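Local structure of Lysine/ornithine decarboxylase (Selenomonas ruminantium, 5GJO) at residues A[22-27]-A[367-372]; A[30-35]-A[60-65]; A[50-55]-A[71-76]; A[96-101]-A[119-124]; A[110-115]-A[131-136]. The protein decarboxylates L-lysine and L-ornithine to cadaverine and putrescine, using pyridoxal 5'-phosphate as cofactor and working as a homodimer. The protein carries 2 engineered substitutions. All blocks are in the same frame, centred on the assembly; numbering follows the deposited sequence.

Interaction 1: residues A[22-27]-A[367-372]; sequences PFLVAS and APTIIF
Four backbone hydrogen bonds tie strand 23-26 to strand 369-371. L24 N donates to P368 O at 2.9 Å, and L24 O takes I370 N at 2.8 Å; A26 N then reaches I370 O, and F372 N reaches A26 O, both nearly straight at the hydrogen (170° and 171°). L24 and A26 thus turn N-H and C=O alike to the one neighbour, as in a parallel pair. V25 adds a CA-H...O contact, its CA 3.4 Å from I370 O. The pairing brings a strand near the N terminus beside one near the C terminus, in the mixed sheet that these class-II decarboxylases carry beside their cofactor-binding barrel; strand 23-26 also pairs, antiparallel, with strand 266-276. On the face of L24, A26 and T369, the threonine straddles its neighbours: OG1 lies 3.6 Å from L24 CD1, and CG2 3.8 Å from A26 CB. Across the sheet, F23 has CG between its backbone N and carbonyl carbon (chi1 58°), which brings the ring obliquely against I370, with F23 CD1 3.8 Å from I370 CG1, while V25 CG2 sits in plane at the ring edge. V25 CG1 meets F372 CD1 at 3.7 Å, and beyond it the F372 ring meets that of F5.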
# COMPACT_ATOMS: atom_id res chain seq x y z
N PRO A 22 15.48 7.62 -0.28
CA PRO A 22 14.58 8.57 0.34
C PRO A 22 14.56 8.38 1.86
O PRO A 22 14.72 7.24 2.42
CB PRO A 22 13.24 8.16 -0.24
CG PRO A 22 13.40 6.67 -0.43
CD PRO A 22 14.78 6.48 -0.83
N PHE A 23 14.26 9.44 2.58
CA PHE A 23 13.95 9.36 3.99
C PHE A 23 13.02 10.42 4.41
O PHE A 23 13.00 11.52 3.78
CB PHE A 23 15.26 9.43 4.80
CG PHE A 23 16.09 10.68 4.57
CD1 PHE A 23 15.93 11.81 5.35
CD2 PHE A 23 17.05 10.69 3.59
CE1 PHE A 23 16.72 12.94 5.10
CE2 PHE A 23 17.82 11.79 3.36
CZ PHE A 23 17.61 12.91 4.09
N LEU A 24 12.29 10.15 5.49
CA LEU A 24 11.47 11.14 6.16
C LEU A 24 12.23 11.77 7.28
O LEU A 24 13.04 11.11 7.93
CB LEU A 24 10.20 10.53 6.71
CG LEU A 24 9.25 9.95 5.63
CD1 LEU A 24 8.36 8.91 6.22
CD2 LEU A 24 8.38 11.00 4.99
N VAL A 25 11.93 13.02 7.59
CA VAL A 25 12.52 13.71 8.73
C VAL A 25 11.37 14.25 9.60
O VAL A 25 10.50 15.03 9.08
CB VAL A 25 13.43 14.87 8.30
CG1 VAL A 25 13.98 15.60 9.50
CG2 VAL A 25 14.53 14.42 7.32
N ALA A 26 11.27 13.79 10.82
CA ALA A 26 10.26 14.17 11.79
C ALA A 26 10.77 15.09 12.86
O ALA A 26 11.81 14.77 13.53
CB ALA A 26 9.69 12.94 12.46
N SER A 27 10.01 16.16 13.12
CA SER A 27 10.37 17.11 14.19
C SER A 27 9.52 16.85 15.44
O SER A 27 8.31 17.05 15.45
CB SER A 27 10.23 18.54 13.74
OG SER A 27 10.21 19.46 14.86
N ALA A 367 11.07 3.75 3.37
CA ALA A 367 11.84 4.94 3.76
C ALA A 367 11.80 5.09 5.26
O ALA A 367 10.71 5.02 5.85
CB ALA A 367 11.28 6.19 3.10
N PRO A 368 12.99 5.29 5.89
CA PRO A 368 12.99 5.42 7.35
C PRO A 368 12.59 6.82 7.81
O PRO A 368 12.66 7.75 7.01
CB PRO A 368 14.47 5.19 7.71
CG PRO A 368 15.22 5.72 6.51
CD PRO A 368 14.36 5.34 5.31
N THR A 369 12.19 6.94 9.08
CA THR A 369 11.85 8.22 9.69
C THR A 369 13.01 8.61 10.58
O THR A 369 13.29 7.93 11.58
CB THR A 369 10.53 8.13 10.45
OG1 THR A 369 9.51 7.88 9.48
CG2 THR A 369 10.21 9.43 11.08
N ILE A 370 13.69 9.66 10.18
CA ILE A 370 14.87 10.23 10.86
C ILE A 370 14.34 11.26 11.86
O ILE A 370 13.43 12.05 11.53
CB ILE A 370 15.79 10.94 9.84
CG1 ILE A 370 16.23 9.99 8.71
CG2 ILE A 370 17.00 11.60 10.47
CD1 ILE A 370 16.85 8.70 9.18
N ILE A 371 14.81 11.19 13.10
CA ILE A 371 14.41 12.12 14.14
C ILE A 371 15.28 13.38 14.03
O ILE A 371 16.48 13.34 14.27
CB ILE A 371 14.46 11.53 15.56
CG1 ILE A 371 13.68 10.21 15.64
CG2 ILE A 371 14.01 12.54 16.60
CD1 ILE A 371 12.24 10.37 15.16
N PHE A 372 14.66 14.49 13.72
CA PHE A 372 15.37 15.73 13.44
C PHE A 372 16.18 16.23 14.65
O PHE A 372 17.34 16.62 14.54
CB PHE A 372 14.41 16.83 13.01
CG PHE A 372 15.08 18.09 12.52
CD1 PHE A 372 15.97 18.02 11.50
CD2 PHE A 372 14.80 19.28 13.06
CE1 PHE A 372 16.59 19.17 11.00
CE2 PHE A 372 15.41 20.44 12.57
CZ PHE A 372 16.31 20.39 11.56

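Interaction 2: residues A[30-35]-A[60-65]; sequences KVEENY and LSLLAG
On the helix that sets V31, E32 and Y35 against L62 and L63, the ammonium of K30 is held on the far side from the contact, where NZ forms a 2.8 Å salt bridge to E33 OE2 and a 3.1 Å hydrogen bond to N34 OD1. The carboxylate oxygen is met on its anti side, and K3 O adds a weak third bond to the same nitrogen. N34 turns its other amide atom, ND2, to M261 O and T264 OG1, so this flank of helix 28-41 is tied by polar groups to the 261-264 region of the same chain. The flank facing helix 57-65 is apolar, and no hydrogen bond crosses. L62 has CG anti to its backbone N (chi1 164°), which carries the isobutyl group toward helix 28-41 until CD2 rests 3.9 Å from V31 CB; the two side chains slide past each other in opposite directions. Its other methyl, CD1, lies 4.1 Å from the carboxylate oxygen OE1 of the partly exposed E32. L63 works one step further in: its CD2 wedges between V31 CG1 at 4.1 Å and the Y35 ring, whose CD1 is 3.6 Å away. M261 touches both Y35 and L63, and V47 and Y49 of strand 45-50 back the same two residues. The segment axes approach to 10.4 Å at 38°, a spacing filled by the leucine, valine and tyrosine side chains. Such a pair of neighbouring helices laid against strand 45-50 belongs to the outer helical layer of the alpha/beta barrel that binds the cofactor.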
# COMPACT_ATOMS: atom_id res chain seq x y z
N LYS A 30 7.90 19.93 16.75
CA LYS A 30 6.67 20.38 16.06
C LYS A 30 5.52 19.46 16.52
O LYS A 30 4.38 20.01 16.70
CB LYS A 30 6.77 20.29 14.53
CG LYS A 30 5.52 20.75 13.77
CD LYS A 30 5.07 22.19 14.04
CE LYS A 30 3.77 22.40 13.28
NZ LYS A 30 3.04 23.54 13.81
N VAL A 31 5.76 18.17 16.74
CA VAL A 31 4.68 17.31 17.32
C VAL A 31 4.24 17.88 18.67
O VAL A 31 3.06 18.04 18.98
CB VAL A 31 5.08 15.84 17.43
CG1 VAL A 31 4.01 15.05 18.15
CG2 VAL A 31 5.30 15.28 15.99
N GLU A 32 5.23 18.24 19.49
CA GLU A 32 4.88 18.83 20.78
C GLU A 32 4.12 20.11 20.68
O GLU A 32 3.14 20.29 21.45
CB GLU A 32 6.20 18.95 21.63
CG GLU A 32 6.00 19.63 22.97
CD GLU A 32 7.24 19.49 23.92
OE1 GLU A 32 8.26 18.97 23.54
OE2 GLU A 32 7.22 20.06 25.02
N GLU A 33 4.53 21.03 19.77
CA GLU A 33 3.83 22.23 19.54
C GLU A 33 2.37 21.98 19.14
O GLU A 33 1.42 22.71 19.58
CB GLU A 33 4.53 23.07 18.49
CG GLU A 33 3.85 24.34 18.10
CD GLU A 33 4.66 25.06 16.98
OE1 GLU A 33 5.71 25.60 17.36
OE2 GLU A 33 4.26 25.06 15.77
N ASN A 34 2.20 20.99 18.24
CA ASN A 34 0.82 20.63 17.85
C ASN A 34 -0.02 20.09 19.04
O ASN A 34 -1.23 20.43 19.16
CB ASN A 34 0.84 19.58 16.73
CG ASN A 34 1.32 20.15 15.41
OD1 ASN A 34 1.28 21.37 15.20
ND2 ASN A 34 1.64 19.25 14.46
N TYR A 35 0.57 19.28 19.91
CA TYR A 35 -0.13 18.78 21.06
C TYR A 35 -0.50 19.96 21.95
O TYR A 35 -1.63 20.09 22.41
CB TYR A 35 0.76 17.76 21.82
CG TYR A 35 0.06 17.10 22.95
CD1 TYR A 35 -0.71 15.94 22.74
CD2 TYR A 35 0.10 17.65 24.21
CE1 TYR A 35 -1.35 15.33 23.79
CE2 TYR A 35 -0.55 17.05 25.28
CZ TYR A 35 -1.28 15.89 25.07
OH TYR A 35 -1.95 15.23 26.10
N LEU A 60 5.60 8.47 19.62
CA LEU A 60 4.74 7.86 20.62
C LEU A 60 5.30 8.09 22.03
O LEU A 60 4.56 8.46 22.93
CB LEU A 60 4.53 6.39 20.39
CG LEU A 60 3.97 6.07 19.00
CD1 LEU A 60 3.93 4.56 18.81
CD2 LEU A 60 2.56 6.69 18.78
N SER A 61 6.62 7.95 22.18
CA SER A 61 7.21 8.19 23.49
C SER A 61 7.10 9.63 23.89
O SER A 61 6.89 9.94 25.09
CB SER A 61 8.69 7.67 23.49
OG SER A 61 8.75 6.30 23.22
N LEU A 62 7.35 10.56 22.96
CA LEU A 62 7.16 11.94 23.23
C LEU A 62 5.73 12.22 23.78
O LEU A 62 5.50 12.91 24.86
CB LEU A 62 7.47 12.79 21.97
CG LEU A 62 6.93 14.22 22.04
CD1 LEU A 62 7.84 14.97 23.03
CD2 LEU A 62 6.91 14.95 20.71
N LEU A 63 4.73 11.78 23.00
CA LEU A 63 3.38 11.98 23.37
C LEU A 63 3.01 11.34 24.72
O LEU A 63 2.31 12.02 25.50
CB LEU A 63 2.37 11.49 22.27
CG LEU A 63 2.42 12.39 21.02
CD1 LEU A 63 1.77 11.68 19.84
CD2 LEU A 63 1.74 13.71 21.28
N ALA A 64 3.47 10.10 24.97
CA ALA A 64 3.24 9.46 26.27
C ALA A 64 3.79 10.38 27.41
O ALA A 64 3.12 10.63 28.43
CB ALA A 64 3.83 8.10 26.33
N GLY A 65 4.95 10.95 27.18
CA GLY A 65 5.61 11.78 28.19
C GLY A 65 4.95 13.09 28.36
O GLY A 65 5.12 13.72 29.43

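Interaction 3: residues A[50-55]-A[71-76]; sequences AMKANP and DVASAG. With PLP (pyridoxal-5'-phosphate), chain H.
K52 leaves the backbone with its CB directed at the 71-76 segment, and CG sits between the backbone N and the carbonyl carbon (chi1 49°), a torsion that runs the chain alongside the cofactor. CD lies 3.7 Å from PLP C4, and CE passes 4.1 Å from A73 CB. Bends at chi3 and chi4 turn NZ to D71, whose OD2 it meets at 2.9 Å in a salt bridge with a weak hydrogen bond. Two waters share the nitrogen: the first, 2.7 Å from NZ, also joins K52 N to D71 O, and the second links NZ to D71 OD1. D71 OD2 in turn lies 3.0 Å from PLP N1, beside A50 CB, which approaches PLP C6. A50 and D71 are bridged in the parallel barrel sheet, and M51 packs on V72. A leucine in place of K52 would probably leave D71 OD2 without its salt-bridge mate and both waters without the ammonium they bind. K52 is the cofactor-attachment lysine by similarity, yet here NZ stands 5.3 Å from PLP C4A, which keeps its aldehyde oxygen: the cofactor is unlinked, with the amine turned aside to the carboxylate rather than joined in a Schiff base.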
# COMPACT_ATOMS: atom_id res chain seq x y z
N ALA A 50 -4.46 9.10 17.78
CA ALA A 50 -4.77 8.06 16.80
C ALA A 50 -3.52 7.69 16.01
O ALA A 50 -3.18 8.21 15.00
CB ALA A 50 -6.01 8.40 15.89
N MET A 51 -2.76 6.78 16.61
CA MET A 51 -1.46 6.39 16.11
C MET A 51 -1.46 5.74 14.77
O MET A 51 -0.41 5.73 14.14
CB MET A 51 -0.71 5.49 17.16
CG MET A 51 -1.45 4.22 17.45
SD MET A 51 -0.51 3.22 18.66
CE MET A 51 0.81 2.65 17.66
N LYS A 52 -2.63 5.40 14.25
CA LYS A 52 -2.78 4.91 12.88
C LYS A 52 -2.21 5.95 11.88
O LYS A 52 -1.73 5.59 10.84
CB LYS A 52 -4.26 4.68 12.55
CG LYS A 52 -5.16 5.85 12.92
CD LYS A 52 -6.65 5.62 12.65
CE LYS A 52 -7.18 4.36 13.31
NZ LYS A 52 -7.32 4.46 14.78
N ALA A 53 -2.32 7.22 12.20
CA ALA A 53 -1.75 8.25 11.32
C ALA A 53 -0.22 8.21 11.21
O ALA A 53 0.33 8.49 10.17
CB ALA A 53 -2.17 9.63 11.78
N ASN A 54 0.44 8.01 12.34
CA ASN A 54 1.89 7.95 12.38
C ASN A 54 2.40 7.29 13.65
O ASN A 54 2.39 7.88 14.69
CB ASN A 54 2.50 9.33 12.20
CG ASN A 54 4.00 9.26 12.06
OD1 ASN A 54 4.66 8.53 12.75
ND2 ASN A 54 4.53 10.05 11.16
N PRO A 55 2.92 6.07 13.55
CA PRO A 55 3.33 5.35 14.76
C PRO A 55 4.83 5.42 15.07
O PRO A 55 5.32 4.52 15.69
CB PRO A 55 2.91 3.91 14.47
CG PRO A 55 3.10 3.78 13.03
CD PRO A 55 2.80 5.14 12.41
N ASP A 71 -5.29 5.97 20.94
CA ASP A 71 -6.34 5.24 20.26
C ASP A 71 -5.63 4.21 19.40
O ASP A 71 -4.78 4.54 18.55
CB ASP A 71 -7.14 6.20 19.38
CG ASP A 71 -7.79 5.50 18.18
OD1 ASP A 71 -8.14 4.31 18.27
OD2 ASP A 71 -7.94 6.11 17.13
N VAL A 72 -5.95 2.93 19.62
CA VAL A 72 -5.32 1.80 18.95
C VAL A 72 -6.38 1.07 18.10
O VAL A 72 -7.53 0.96 18.55
CB VAL A 72 -4.72 0.76 19.92
CG1 VAL A 72 -3.54 1.41 20.66
CG2 VAL A 72 -5.70 0.29 20.97
N ALA A 73 -5.96 0.61 16.94
CA ALA A 73 -6.83 -0.04 15.94
C ALA A 73 -6.66 -1.52 15.84
O ALA A 73 -7.43 -2.13 15.08
CB ALA A 73 -6.50 0.53 14.57
N SER A 74 -5.64 -2.09 16.47
CA SER A 74 -5.23 -3.48 16.22
C SER A 74 -4.28 -3.95 17.33
O SER A 74 -3.75 -3.14 18.07
CB SER A 74 -4.48 -3.67 14.87
OG SER A 74 -3.15 -3.10 14.96
N ALA A 75 -4.15 -5.28 17.46
CA ALA A 75 -3.08 -5.89 18.33
C ALA A 75 -1.70 -5.31 18.10
O ALA A 75 -0.99 -5.04 19.09
CB ALA A 75 -3.00 -7.39 18.17
N GLY A 76 -1.38 -5.06 16.83
CA GLY A 76 -0.04 -4.54 16.42
C GLY A 76 0.22 -3.23 17.09
O GLY A 76 1.36 -2.94 17.52
N1 PLP H . -9.93 7.79 15.71
C2 PLP H . -10.60 6.89 14.95
C2A PLP H . -11.51 5.89 15.61
C3 PLP H . -10.45 6.89 13.48
O3 PLP H . -11.11 6.00 12.70
C4 PLP H . -9.54 7.90 12.88
C4A PLP H . -9.32 7.98 11.42
O4A PLP H . -9.51 7.00 10.72
C5 PLP H . -8.86 8.83 13.82
C6 PLP H . -9.10 8.72 15.19
C5A PLP H . -7.92 9.89 13.30
O4P PLP H . -8.58 10.65 12.28
P PLP H . -7.91 11.99 11.70
O1P PLP H . -7.84 12.91 12.89
O2P PLP H . -8.87 12.44 10.62
O3P PLP H . -6.56 11.53 11.18
O HOH W 1 -4.80 4.12 15.82
O HOH W 2 -9.03 2.77 16.21

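Interaction 4: residues A[96-101]-A[119-124]; sequences PVKDAR and PSEIDK
E121 points its carboxylate toward segment 96-101, between the side chains of K98 and K124, and these three residues form a salt-bridge network. Its CG is anti to the backbone N (chi1 -164°) and the chain folds back at chi2, which presents both oxygens to donors. OE2 is gripped twice by one residue: K98 N comes to the syn side at 2.8 Å, with an angle of 156° at the hydrogen, and K98 NZ to the anti side at 2.9 Å, tilted well out of the carboxylate plane. Between those two ends the lysine curls round the oxygen, bending at chi4, so that its CB, CG and CD all lie close to OE2. K98 NZ also bonds to T115 O, on strand 113-116, and to N95 O. OE1 is met on its syn side by K124 NZ at 3.0 Å, again well out of plane, in a salt bridge within the second segment. That nitrogen also donates to K98 O at 2.6 Å, in the carbonyl plane on a lone pair, and touches V97 CG1 on the way. Each oxygen of the glutamate is therefore matched by a lysine, and the carboxylate lies between the two ammonium groups, NZ of K98 being 6.5 Å from NZ of K124. I273 O of the second subunit takes a bond from K124 NZ, and V97 packs on the same I273. The network joins loops that follow strands 91-93 and 113-116, at the C-terminal mouth of the barrel, where P96 approaches the cofactor pocket and the dimer interface begins.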
# COMPACT_ATOMS: atom_id res chain seq x y z
N PRO A 96 -14.23 -0.30 15.79
CA PRO A 96 -15.54 -0.84 16.18
C PRO A 96 -15.68 -2.33 15.92
O PRO A 96 -16.60 -2.89 16.53
CB PRO A 96 -16.54 -0.04 15.31
CG PRO A 96 -15.80 1.16 14.89
CD PRO A 96 -14.38 0.70 14.74
N VAL A 97 -14.93 -2.93 15.00
CA VAL A 97 -15.06 -4.32 14.69
C VAL A 97 -13.77 -4.98 14.96
O VAL A 97 -12.89 -5.00 14.13
CB VAL A 97 -15.58 -4.59 13.28
CG1 VAL A 97 -15.77 -6.12 13.07
CG2 VAL A 97 -16.87 -3.83 13.05
N LYS A 98 -13.68 -5.65 16.09
CA LYS A 98 -12.39 -6.20 16.54
C LYS A 98 -12.12 -7.61 16.08
O LYS A 98 -13.07 -8.35 15.89
CB LYS A 98 -12.35 -6.10 18.04
CG LYS A 98 -12.46 -4.66 18.51
CD LYS A 98 -13.02 -4.57 19.93
CE LYS A 98 -13.69 -3.25 20.22
NZ LYS A 98 -14.78 -2.97 19.21
N ASP A 99 -10.86 -7.99 15.90
CA ASP A 99 -10.55 -9.37 15.55
C ASP A 99 -10.02 -10.13 16.76
O ASP A 99 -9.86 -9.57 17.82
CB ASP A 99 -9.63 -9.48 14.33
CG ASP A 99 -8.23 -9.01 14.61
OD1 ASP A 99 -7.95 -8.65 15.75
OD2 ASP A 99 -7.40 -9.01 13.70
N ALA A 100 -9.79 -11.41 16.60
CA ALA A 100 -9.41 -12.25 17.73
C ALA A 100 -8.09 -11.82 18.36
O ALA A 100 -7.98 -11.74 19.55
CB ALA A 100 -9.32 -13.68 17.27
N ARG A 101 -7.11 -11.53 17.53
CA ARG A 101 -5.82 -11.12 18.04
C ARG A 101 -5.91 -9.83 18.79
O ARG A 101 -5.27 -9.67 19.78
CB ARG A 101 -4.82 -11.04 16.92
CG ARG A 101 -4.20 -12.38 16.65
CD ARG A 101 -3.19 -12.28 15.55
NE ARG A 101 -3.85 -12.25 14.27
CZ ARG A 101 -3.35 -12.80 13.19
NH1 ARG A 101 -2.18 -13.41 13.23
NH2 ARG A 101 -4.02 -12.73 12.07
N PRO A 119 -24.76 -4.65 17.18
CA PRO A 119 -25.03 -5.66 18.24
C PRO A 119 -24.14 -6.88 18.14
O PRO A 119 -23.85 -7.49 19.17
CB PRO A 119 -26.51 -6.01 18.01
CG PRO A 119 -26.92 -5.43 16.73
CD PRO A 119 -25.95 -4.35 16.32
N SER A 120 -23.61 -7.19 16.95
CA SER A 120 -22.75 -8.34 16.80
C SER A 120 -21.38 -8.22 17.51
O SER A 120 -20.66 -9.18 17.65
CB SER A 120 -22.58 -8.66 15.35
OG SER A 120 -21.71 -7.77 14.62
N GLU A 121 -21.03 -7.01 17.92
CA GLU A 121 -19.78 -6.74 18.64
C GLU A 121 -19.83 -7.01 20.14
O GLU A 121 -18.82 -7.17 20.79
CB GLU A 121 -19.37 -5.29 18.42
CG GLU A 121 -17.92 -4.97 18.76
CD GLU A 121 -16.91 -5.58 17.81
OE1 GLU A 121 -17.33 -6.20 16.83
OE2 GLU A 121 -15.70 -5.43 18.05
N ILE A 122 -21.03 -7.02 20.69
CA ILE A 122 -21.21 -7.00 22.14
C ILE A 122 -20.68 -8.30 22.74
O ILE A 122 -19.86 -8.28 23.71
CB ILE A 122 -22.68 -6.79 22.49
CG1 ILE A 122 -23.13 -5.39 22.12
CG2 ILE A 122 -22.91 -7.05 24.03
CD1 ILE A 122 -24.62 -5.12 22.28
N ASP A 123 -21.14 -9.44 22.24
CA ASP A 123 -20.68 -10.71 22.85
C ASP A 123 -19.18 -10.96 22.77
O ASP A 123 -18.58 -11.46 23.73
CB ASP A 123 -21.45 -11.92 22.34
CG ASP A 123 -22.93 -11.94 22.86
OD1 ASP A 123 -23.30 -11.10 23.74
OD2 ASP A 123 -23.73 -12.77 22.34
N LYS A 124 -18.54 -10.59 21.66
CA LYS A 124 -17.08 -10.65 21.49
C LYS A 124 -16.41 -9.83 22.60
O LYS A 124 -15.45 -10.32 23.21
CB LYS A 124 -16.63 -10.05 20.11
CG LYS A 124 -16.99 -10.83 18.88
CD LYS A 124 -16.97 -9.98 17.55
CE LYS A 124 -15.67 -9.33 17.29
NZ LYS A 124 -15.66 -8.52 16.01

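Interaction 5: residues A[110-115]-A[131-136]; sequences NVRRFT and GADVLV
R112 carries CG between its backbone N and carbonyl carbon (chi1 51°) and bends again at chi3, which folds its guanidinium back across the neighbouring strand to D133, whose own CG stands beside its backbone N (chi1 -62°). The two flat groups meet almost at right angles, 85° between planes, and the salt bridge is made of weak hydrogen bonds: NH2 to D133 OD2 at 2.9 Å and NH1 to D133 OD1 at 3.2 Å. A sounder bond runs from R112 NH1 to G131 O, 3.0 Å away at the edge of the guanidinium, while D133 N lies over one face. The backbones pair in parallel: D133 N donates to R112 O, F114 N to D133 O at 2.9 Å, and L135 N to F114 O. On the face away from D133 and L135, the F114 ring brings CE2 within 3.8 Å of A132 CB, and F114 CB touches V134 CG1. These are the flanking strands of a beta-alpha-beta unit of the barrel, strand 113-116 to helix 122-128 to strand 133-137. R113 extends along the same face as D133; a water 2.7 Å from D133 OD2 links it to R113 NH1, whose guanidinium is held chiefly by D214 and makes a cation-pi contact with W254. Were D133 an alanine, R112 would probably lose its counter-charge, and H173 ND1 and the water their bonds to the carboxylate. The arginine probably offsets the negative charge of D133, while the histidine and the water satisfy its oxygens by hydrogen bonds.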
# COMPACT_ATOMS: atom_id res chain seq x y z
N ASN A 110 -4.64 -5.26 29.64
CA ASN A 110 -5.58 -4.56 30.52
C ASN A 110 -6.15 -3.31 29.80
O ASN A 110 -6.37 -2.26 30.42
CB ASN A 110 -4.98 -4.15 31.86
CG ASN A 110 -4.51 -5.36 32.71
OD1 ASN A 110 -5.18 -6.38 32.75
ND2 ASN A 110 -3.42 -5.21 33.42
N VAL A 111 -6.36 -3.43 28.49
CA VAL A 111 -7.04 -2.39 27.75
C VAL A 111 -8.50 -2.69 27.98
O VAL A 111 -8.97 -3.75 27.64
CB VAL A 111 -6.77 -2.49 26.25
CG1 VAL A 111 -7.65 -1.50 25.51
CG2 VAL A 111 -5.31 -2.24 25.93
N ARG A 112 -9.21 -1.75 28.59
CA ARG A 112 -10.61 -1.96 28.89
C ARG A 112 -11.52 -0.79 28.52
O ARG A 112 -12.44 -0.48 29.24
CB ARG A 112 -10.80 -2.40 30.34
CG ARG A 112 -10.12 -1.52 31.38
CD ARG A 112 -10.51 -1.94 32.80
NE ARG A 112 -11.95 -2.00 32.95
CZ ARG A 112 -12.75 -0.95 33.11
NH1 ARG A 112 -14.06 -1.12 33.21
NH2 ARG A 112 -12.24 0.27 33.15
N ARG A 113 -11.23 -0.14 27.39
CA ARG A 113 -12.08 0.99 26.92
C ARG A 113 -12.19 0.65 25.44
O ARG A 113 -11.12 0.51 24.76
CB ARG A 113 -11.38 2.29 27.18
CG ARG A 113 -12.15 3.50 26.78
CD ARG A 113 -11.36 4.71 27.18
NE ARG A 113 -12.04 5.95 26.98
CZ ARG A 113 -12.66 6.68 27.93
NH1 ARG A 113 -12.74 6.24 29.17
NH2 ARG A 113 -13.22 7.83 27.63
N PHE A 114 -13.41 0.48 24.97
CA PHE A 114 -13.72 -0.01 23.64
C PHE A 114 -14.77 0.90 23.02
O PHE A 114 -15.53 1.49 23.73
CB PHE A 114 -14.36 -1.40 23.70
CG PHE A 114 -13.46 -2.51 24.19
CD1 PHE A 114 -12.11 -2.45 24.04
CD2 PHE A 114 -14.01 -3.64 24.75
CE1 PHE A 114 -11.30 -3.47 24.47
CE2 PHE A 114 -13.22 -4.66 25.18
CZ PHE A 114 -11.85 -4.57 25.04
N THR A 115 -14.78 0.98 21.70
CA THR A 115 -15.98 1.46 20.94
C THR A 115 -16.65 0.34 20.23
O THR A 115 -16.07 -0.67 19.96
CB THR A 115 -15.67 2.66 19.97
OG1 THR A 115 -14.92 2.15 18.88
CG2 THR A 115 -14.84 3.71 20.67
N GLY A 131 -16.84 -6.53 31.78
CA GLY A 131 -16.89 -5.33 32.54
C GLY A 131 -16.19 -4.10 31.89
O GLY A 131 -16.16 -3.06 32.48
N ALA A 132 -15.72 -4.26 30.67
CA ALA A 132 -15.00 -3.12 29.95
C ALA A 132 -15.89 -1.94 29.78
O ALA A 132 -17.14 -2.10 29.60
CB ALA A 132 -14.49 -3.59 28.57
N ASP A 133 -15.32 -0.75 29.84
CA ASP A 133 -16.01 0.44 29.48
C ASP A 133 -16.25 0.45 27.94
O ASP A 133 -15.28 0.22 27.15
CB ASP A 133 -15.18 1.67 29.88
CG ASP A 133 -14.95 1.76 31.35
OD1 ASP A 133 -15.87 1.32 32.08
OD2 ASP A 133 -13.88 2.25 31.77
N VAL A 134 -17.48 0.75 27.56
CA VAL A 134 -17.82 0.88 26.13
C VAL A 134 -18.49 2.19 25.81
O VAL A 134 -19.28 2.76 26.58
CB VAL A 134 -18.68 -0.29 25.58
CG1 VAL A 134 -17.98 -1.58 25.74
CG2 VAL A 134 -20.08 -0.31 26.27
N LEU A 135 -18.07 2.80 24.67
CA LEU A 135 -18.72 3.94 24.11
C LEU A 135 -19.35 3.49 22.79
O LEU A 135 -18.70 2.90 21.92
CB LEU A 135 -17.76 5.10 23.81
CG LEU A 135 -16.96 5.64 25.00
CD1 LEU A 135 -15.96 4.62 25.42
CD2 LEU A 135 -16.13 6.82 24.50
N VAL A 136 -20.61 3.84 22.59
CA VAL A 136 -21.28 3.46 21.40
C VAL A 136 -21.00 4.59 20.38
O VAL A 136 -21.10 5.74 20.73
CB VAL A 136 -22.81 3.26 21.55
CG1 VAL A 136 -23.53 4.48 21.99
CG2 VAL A 136 -23.41 2.72 20.24
O HOH W 3 -12.06 3.71 30.32

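In the fold
From the N terminus, strand 23-26 opens the longest loop, which interaction 1 closes only near the chain end with strand 369-371, so interactions 2 to 5 are all nested within it. Interaction 2 follows directly, joining helix 28-41 to helix 57-65, and it crosses interaction 3, whose 50-55 segment lies between its halves; L60 packs on M51 and P55 where they meet. Interactions 4 and 5 open after 2 and 3 have closed, and cross each other, touching where K98 packs on F114. A75 of interaction 3 packs on R101 of interaction 4. Interactions 2 to 5 tie strands, helices and connecting loops of the barrel, whereas interaction 1 belongs to the mixed sheet.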